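Local coordinates for adenosine monophosphate-protein transferase (Pyrococcus horikoshii, PDB 2D16), which is of unproven function but probably acts on adenosine or its nucleotides, perhaps transferring adenosine monophosphate to proteins, at residues K11-S25 and G80-P92. Residues are numbered along the deposited sequence; the frame is centred on the assembly and turned at random.
Sequences KPEGVEVIIGQGNFS and GHVFVILMKNAYP
E16, I18 and G20 of strand 16-22 form hydrogen-bonded antiparallel pairs with M87, I85 and F83 of strand 82-88, two backbone bonds to each pair; G22 N adds a short bond to H81 O (2.7 Å, 170°). Q21 sends NE2 to G80 O (3.1 Å), while its OE1 bonds Y109 on the next strand. Aromatic faces rest on backbone: chi1 of 63° swings the F83 ring across onto G20, where a CB would run into CZ; G20 CA, offset toward the rim, makes a CH-pi contact 3.7 Å from the ring centroid. Replacing F83 with alanine would probably leave G20 uncovered and open a gap toward M49 and I99. The H81 imidazole takes N23 CA over its centre; S25 OG, hydrogen-bonded to N50 O, merely lies at its edge. Apolar contacts line both sheet faces: L86 CD2 lies alongside V17 (3.6 Å from CB), I19 CD1 reaches both V84 methyls, and I18 meets I85. E16, bent at chi2 (-83°), lays OE1 against P92 CD (3.2 Å) and brings OE2 to the Y91 ring edge at CD1 (3.6 Å). The strands are neighbours inside a five-stranded antiparallel sheet, 82-88 central, with helix 92-100 on the I18 and I85 face and helix 64-77 on that of L86.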
loop_
_atom_site.group_PDB
_atom_site.type_symbol
_atom_site.label_atom_id
_atom_site.label_comp_id
_atom_site.label_asym_id
_atom_site.label_seq_id
_atom_site.Cartn_x
_atom_site.Cartn_y
_atom_site.Cartn_z
ATOM N N LYS A 11 -46.178 -28.883 1.888
ATOM C CA LYS A 11 -44.779 -28.492 1.955
ATOM C C LYS A 11 -44.221 -28.739 3.346
ATOM O O LYS A 11 -44.936 -28.630 4.339
ATOM C CB LYS A 11 -44.622 -27.010 1.600
ATOM C CG LYS A 11 -45.424 -26.067 2.491
ATOM C CD LYS A 11 -45.178 -24.613 2.118
ATOM C CE LYS A 11 -46.133 -23.670 2.842
ATOM N NZ LYS A 11 -46.022 -23.752 4.326
ATOM N N PRO A 12 -42.934 -29.094 3.435
ATOM C CA PRO A 12 -42.347 -29.338 4.752
ATOM C C PRO A 12 -42.130 -28.032 5.518
ATOM O O PRO A 12 -42.106 -26.946 4.930
ATOM C CB PRO A 12 -41.044 -30.062 4.420
ATOM C CG PRO A 12 -41.114 -30.499 3.002
ATOM C CD PRO A 12 -41.994 -29.457 2.360
ATOM N N GLU A 13 -41.991 -28.147 6.834
ATOM C CA GLU A 13 -41.775 -26.993 7.692
ATOM C C GLU A 13 -40.518 -26.248 7.250
ATOM O O GLU A 13 -39.512 -26.863 6.894
ATOM C CB GLU A 13 -41.629 -27.457 9.144
ATOM C CG GLU A 13 -41.611 -26.341 10.174
ATOM C CD GLU A 13 -41.498 -26.867 11.595
ATOM O OE1 GLU A 13 -42.334 -27.711 11.986
ATOM O OE2 GLU A 13 -40.577 -26.435 12.322
ATOM N N GLY A 14 -40.587 -24.920 7.255
ATOM C CA GLY A 14 -39.440 -24.121 6.863
ATOM C C GLY A 14 -39.334 -23.818 5.378
ATOM O O GLY A 14 -38.594 -22.919 4.980
ATOM N N VAL A 15 -40.060 -24.562 4.551
ATOM C CA VAL A 15 -40.017 -24.335 3.110
ATOM C C VAL A 15 -40.955 -23.200 2.718
ATOM O O VAL A 15 -42.097 -23.139 3.173
ATOM C CB VAL A 15 -40.385 -25.624 2.340
ATOM C CG1 VAL A 15 -40.639 -25.319 0.866
ATOM C CG2 VAL A 15 -39.252 -26.627 2.473
ATOM N N GLU A 16 -40.456 -22.298 1.876
ATOM C CA GLU A 16 -41.229 -21.145 1.419
ATOM C C GLU A 16 -41.954 -21.480 0.122
ATOM O O GLU A 16 -41.396 -22.152 -0.747
ATOM C CB GLU A 16 -40.300 -19.956 1.156
ATOM C CG GLU A 16 -39.369 -19.564 2.299
ATOM C CD GLU A 16 -40.027 -18.666 3.330
ATOM O OE1 GLU A 16 -41.090 -18.081 3.031
ATOM O OE2 GLU A 16 -39.471 -18.531 4.437
ATOM N N VAL A 17 -43.193 -21.017 -0.011
ATOM C CA VAL A 17 -43.955 -21.257 -1.227
ATOM C C VAL A 17 -44.305 -19.929 -1.891
ATOM O O VAL A 17 -44.590 -18.939 -1.215
ATOM C CB VAL A 17 -45.269 -22.042 -0.953
ATOM C CG1 VAL A 17 -46.195 -21.236 -0.053
ATOM C CG2 VAL A 17 -45.967 -22.368 -2.274
ATOM N N ILE A 18 -44.247 -19.913 -3.219
ATOM C CA ILE A 18 -44.589 -18.732 -3.998
ATOM C C ILE A 18 -45.480 -19.222 -5.137
ATOM O O ILE A 18 -45.113 -20.147 -5.861
ATOM C CB ILE A 18 -43.340 -18.048 -4.603
ATOM C CG1 ILE A 18 -42.346 -17.687 -3.497
ATOM C CG2 ILE A 18 -43.760 -16.786 -5.353
ATOM C CD1 ILE A 18 -41.037 -17.111 -4.010
ATOM N N ILE A 19 -46.655 -18.621 -5.281
ATOM C CA ILE A 19 -47.582 -19.014 -6.336
ATOM C C ILE A 19 -47.773 -17.808 -7.248
ATOM O O ILE A 19 -47.971 -16.696 -6.767
ATOM C CB ILE A 19 -48.967 -19.410 -5.769
ATOM C CG1 ILE A 19 -48.815 -20.406 -4.615
ATOM C CG2 ILE A 19 -49.828 -19.998 -6.878
ATOM C CD1 ILE A 19 -48.199 -21.727 -5.009
ATOM N N GLY A 20 -47.725 -18.027 -8.557
ATOM C CA GLY A 20 -47.891 -16.917 -9.475
ATOM C C GLY A 20 -48.608 -17.280 -10.757
ATOM O O GLY A 20 -48.946 -18.442 -10.992
ATOM N N GLN A 21 -48.851 -16.268 -11.582
ATOM C CA GLN A 21 -49.524 -16.451 -12.864
ATOM C C GLN A 21 -48.552 -15.975 -13.938
ATOM O O GLN A 21 -48.058 -14.840 -13.887
ATOM C CB GLN A 21 -50.817 -15.625 -12.911
ATOM C CG GLN A 21 -51.640 -15.815 -14.197
ATOM C CD GLN A 21 -52.404 -17.138 -14.241
ATOM O OE1 GLN A 21 -52.810 -17.664 -13.200
ATOM N NE2 GLN A 21 -52.586 -17.687 -15.436
ATOM N N GLY A 22 -48.266 -16.848 -14.902
ATOM C CA GLY A 22 -47.333 -16.498 -15.956
ATOM C C GLY A 22 -47.830 -16.747 -17.367
ATOM O O GLY A 22 -49.029 -16.713 -17.635
ATOM N N ASN A 23 -46.884 -17.004 -18.265
ATOM C CA ASN A 23 -47.182 -17.247 -19.670
ATOM C C ASN A 23 -46.030 -18.022 -20.306
ATOM O O ASN A 23 -44.907 -17.998 -19.800
ATOM C CB ASN A 23 -47.378 -15.896 -20.374
ATOM C CG ASN A 23 -47.405 -16.007 -21.885
ATOM O OD1 ASN A 23 -46.360 -16.030 -22.536
ATOM N ND2 ASN A 23 -48.602 -16.071 -22.452
ATOM N N PHE A 24 -46.321 -18.721 -21.403
ATOM C CA PHE A 24 -45.306 -19.479 -22.136
ATOM C C PHE A 24 -44.623 -20.509 -21.234
ATOM O O PHE A 24 -43.397 -20.548 -21.121
ATOM C CB PHE A 24 -44.282 -18.489 -22.715
ATOM C CG PHE A 24 -43.430 -19.048 -23.827
ATOM C CD1 PHE A 24 -43.750 -20.252 -24.449
ATOM C CD2 PHE A 24 -42.313 -18.343 -24.270
ATOM C CE1 PHE A 24 -42.968 -20.746 -25.496
ATOM C CE2 PHE A 24 -41.525 -18.829 -25.318
ATOM C CZ PHE A 24 -41.856 -20.034 -25.930
ATOM N N SER A 25 -45.438 -21.359 -20.619
ATOM C CA SER A 25 -44.963 -22.380 -19.692
ATOM C C SER A 25 -43.719 -23.186 -20.070
ATOM O O SER A 25 -42.817 -23.338 -19.247
ATOM C CB SER A 25 -46.102 -23.348 -19.368
ATOM O OG SER A 25 -47.188 -22.660 -18.774
ATOM N N GLY A 80 -54.336 -23.215 -15.745
ATOM C CA GLY A 80 -53.354 -22.946 -16.778
ATOM C C GLY A 80 -52.493 -21.726 -16.498
ATOM O O GLY A 80 -52.974 -20.717 -15.979
ATOM N N HIS A 81 -51.216 -21.837 -16.848
ATOM C CA HIS A 81 -50.199 -20.778 -16.710
ATOM C C HIS A 81 -49.874 -20.403 -15.244
ATOM O O HIS A 81 -49.167 -19.445 -14.962
ATOM C CB HIS A 81 -50.697 -19.544 -17.462
ATOM C CG HIS A 81 -50.277 -19.629 -18.907
ATOM N ND1 HIS A 81 -50.874 -18.919 -19.898
ATOM C CD2 HIS A 81 -49.238 -20.381 -19.464
ATOM C CE1 HIS A 81 -50.205 -19.236 -21.023
ATOM N NE2 HIS A 81 -49.220 -20.108 -20.793
ATOM N N VAL A 82 -50.373 -21.171 -14.282
ATOM C CA VAL A 82 -50.046 -20.912 -12.887
ATOM C C VAL A 82 -48.716 -21.606 -12.607
ATOM O O VAL A 82 -48.453 -22.693 -13.129
ATOM C CB VAL A 82 -51.122 -21.492 -11.933
ATOM C CG1 VAL A 82 -50.597 -21.527 -10.499
ATOM C CG2 VAL A 82 -52.389 -20.649 -12.003
ATOM N N PHE A 83 -47.859 -20.972 -11.815
ATOM C CA PHE A 83 -46.595 -21.598 -11.472
ATOM C C PHE A 83 -46.452 -21.657 -9.962
ATOM O O PHE A 83 -46.961 -20.795 -9.236
ATOM C CB PHE A 83 -45.400 -20.875 -12.133
ATOM C CG PHE A 83 -45.205 -19.440 -11.700
ATOM C CD1 PHE A 83 -44.469 -19.132 -10.558
ATOM C CD2 PHE A 83 -45.706 -18.397 -12.475
ATOM C CE1 PHE A 83 -44.228 -17.802 -10.192
ATOM C CE2 PHE A 83 -45.474 -17.063 -12.119
ATOM C CZ PHE A 83 -44.731 -16.764 -10.976
ATOM N N VAL A 84 -45.793 -22.712 -9.496
ATOM C CA VAL A 84 -45.579 -22.926 -8.074
ATOM C C VAL A 84 -44.098 -23.109 -7.781
ATOM O O VAL A 84 -43.420 -23.908 -8.430
ATOM C CB VAL A 84 -46.318 -24.194 -7.572
ATOM C CG1 VAL A 84 -46.006 -24.422 -6.093
ATOM C CG2 VAL A 84 -47.818 -24.055 -7.790
ATOM N N ILE A 85 -43.605 -22.370 -6.794
ATOM C CA ILE A 85 -42.212 -22.463 -6.393
ATOM C C ILE A 85 -42.128 -22.864 -4.927
ATOM O O ILE A 85 -42.834 -22.311 -4.090
ATOM C CB ILE A 85 -41.477 -21.109 -6.535
ATOM C CG1 ILE A 85 -41.533 -20.625 -7.985
ATOM C CG2 ILE A 85 -40.028 -21.256 -6.071
ATOM C CD1 ILE A 85 -41.068 -19.191 -8.156
ATOM N N LEU A 86 -41.281 -23.843 -4.633
ATOM C CA LEU A 86 -41.052 -24.278 -3.260
ATOM C C LEU A 86 -39.544 -24.171 -3.105
ATOM O O LEU A 86 -38.795 -24.772 -3.872
ATOM C CB LEU A 86 -41.523 -25.722 -3.041
ATOM C CG LEU A 86 -43.040 -25.942 -3.034
ATOM C CD1 LEU A 86 -43.345 -27.421 -2.869
ATOM C CD2 LEU A 86 -43.670 -25.140 -1.901
ATOM N N MET A 87 -39.096 -23.395 -2.126
ATOM C CA MET A 87 -37.667 -23.192 -1.945
ATOM C C MET A 87 -37.211 -23.155 -0.493
ATOM O O MET A 87 -38.011 -23.013 0.434
ATOM C CB MET A 87 -37.255 -21.872 -2.602
ATOM C CG MET A 87 -37.849 -20.655 -1.884
ATOM S SD MET A 87 -37.414 -19.061 -2.622
ATOM C CE MET A 87 -37.776 -17.949 -1.261
ATOM N N LYS A 88 -35.900 -23.283 -0.324
ATOM C CA LYS A 88 -35.257 -23.214 0.978
ATOM C C LYS A 88 -33.896 -22.556 0.757
ATOM O O LYS A 88 -33.438 -22.436 -0.384
ATOM C CB LYS A 88 -35.104 -24.611 1.592
ATOM C CG LYS A 88 -34.289 -25.592 0.773
ATOM C CD LYS A 88 -34.220 -26.941 1.490
ATOM C CE LYS A 88 -33.362 -27.943 0.730
ATOM N NZ LYS A 88 -33.268 -29.244 1.458
ATOM N N ASN A 89 -33.261 -22.119 1.841
ATOM C CA ASN A 89 -31.965 -21.448 1.776
ATOM C C ASN A 89 -32.100 -20.079 1.106
ATOM O O ASN A 89 -31.134 -19.529 0.572
ATOM C CB ASN A 89 -30.939 -22.304 1.022
ATOM C CG ASN A 89 -30.708 -23.651 1.680
ATOM O OD1 ASN A 89 -30.893 -23.802 2.887
ATOM N ND2 ASN A 89 -30.287 -24.630 0.893
ATOM N N ALA A 90 -33.312 -19.540 1.150
ATOM C CA ALA A 90 -33.621 -18.234 0.577
ATOM C C ALA A 90 -35.007 -17.859 1.079
ATOM O O ALA A 90 -35.810 -18.734 1.397
ATOM C CB ALA A 90 -33.612 -18.300 -0.951
ATOM N N TYR A 91 -35.278 -16.560 1.152
ATOM C CA TYR A 91 -36.562 -16.058 1.626
ATOM C C TYR A 91 -37.246 -15.269 0.517
ATOM O O TYR A 91 -36.585 -14.779 -0.395
ATOM C CB TYR A 91 -36.353 -15.141 2.829
ATOM C CG TYR A 91 -35.672 -15.802 4.006
ATOM C CD1 TYR A 91 -36.293 -16.837 4.705
ATOM C CD2 TYR A 91 -34.411 -15.380 4.434
ATOM C CE1 TYR A 91 -35.679 -17.436 5.805
ATOM C CE2 TYR A 91 -33.788 -15.973 5.536
ATOM C CZ TYR A 91 -34.432 -16.999 6.214
ATOM O OH TYR A 91 -33.836 -17.580 7.313
ATOM N N PRO A 92 -38.581 -15.129 0.590
ATOM C CA PRO A 92 -39.309 -14.379 -0.440
ATOM C C PRO A 92 -38.735 -12.982 -0.671
ATOM O O PRO A 92 -38.653 -12.520 -1.808
ATOM C CB PRO A 92 -40.736 -14.347 0.103
ATOM C CG PRO A 92 -40.840 -15.676 0.821
ATOM C CD PRO A 92 -39.513 -15.739 1.558
HETATM O O HOH W 1 -47.950 -21.566 -22.754
#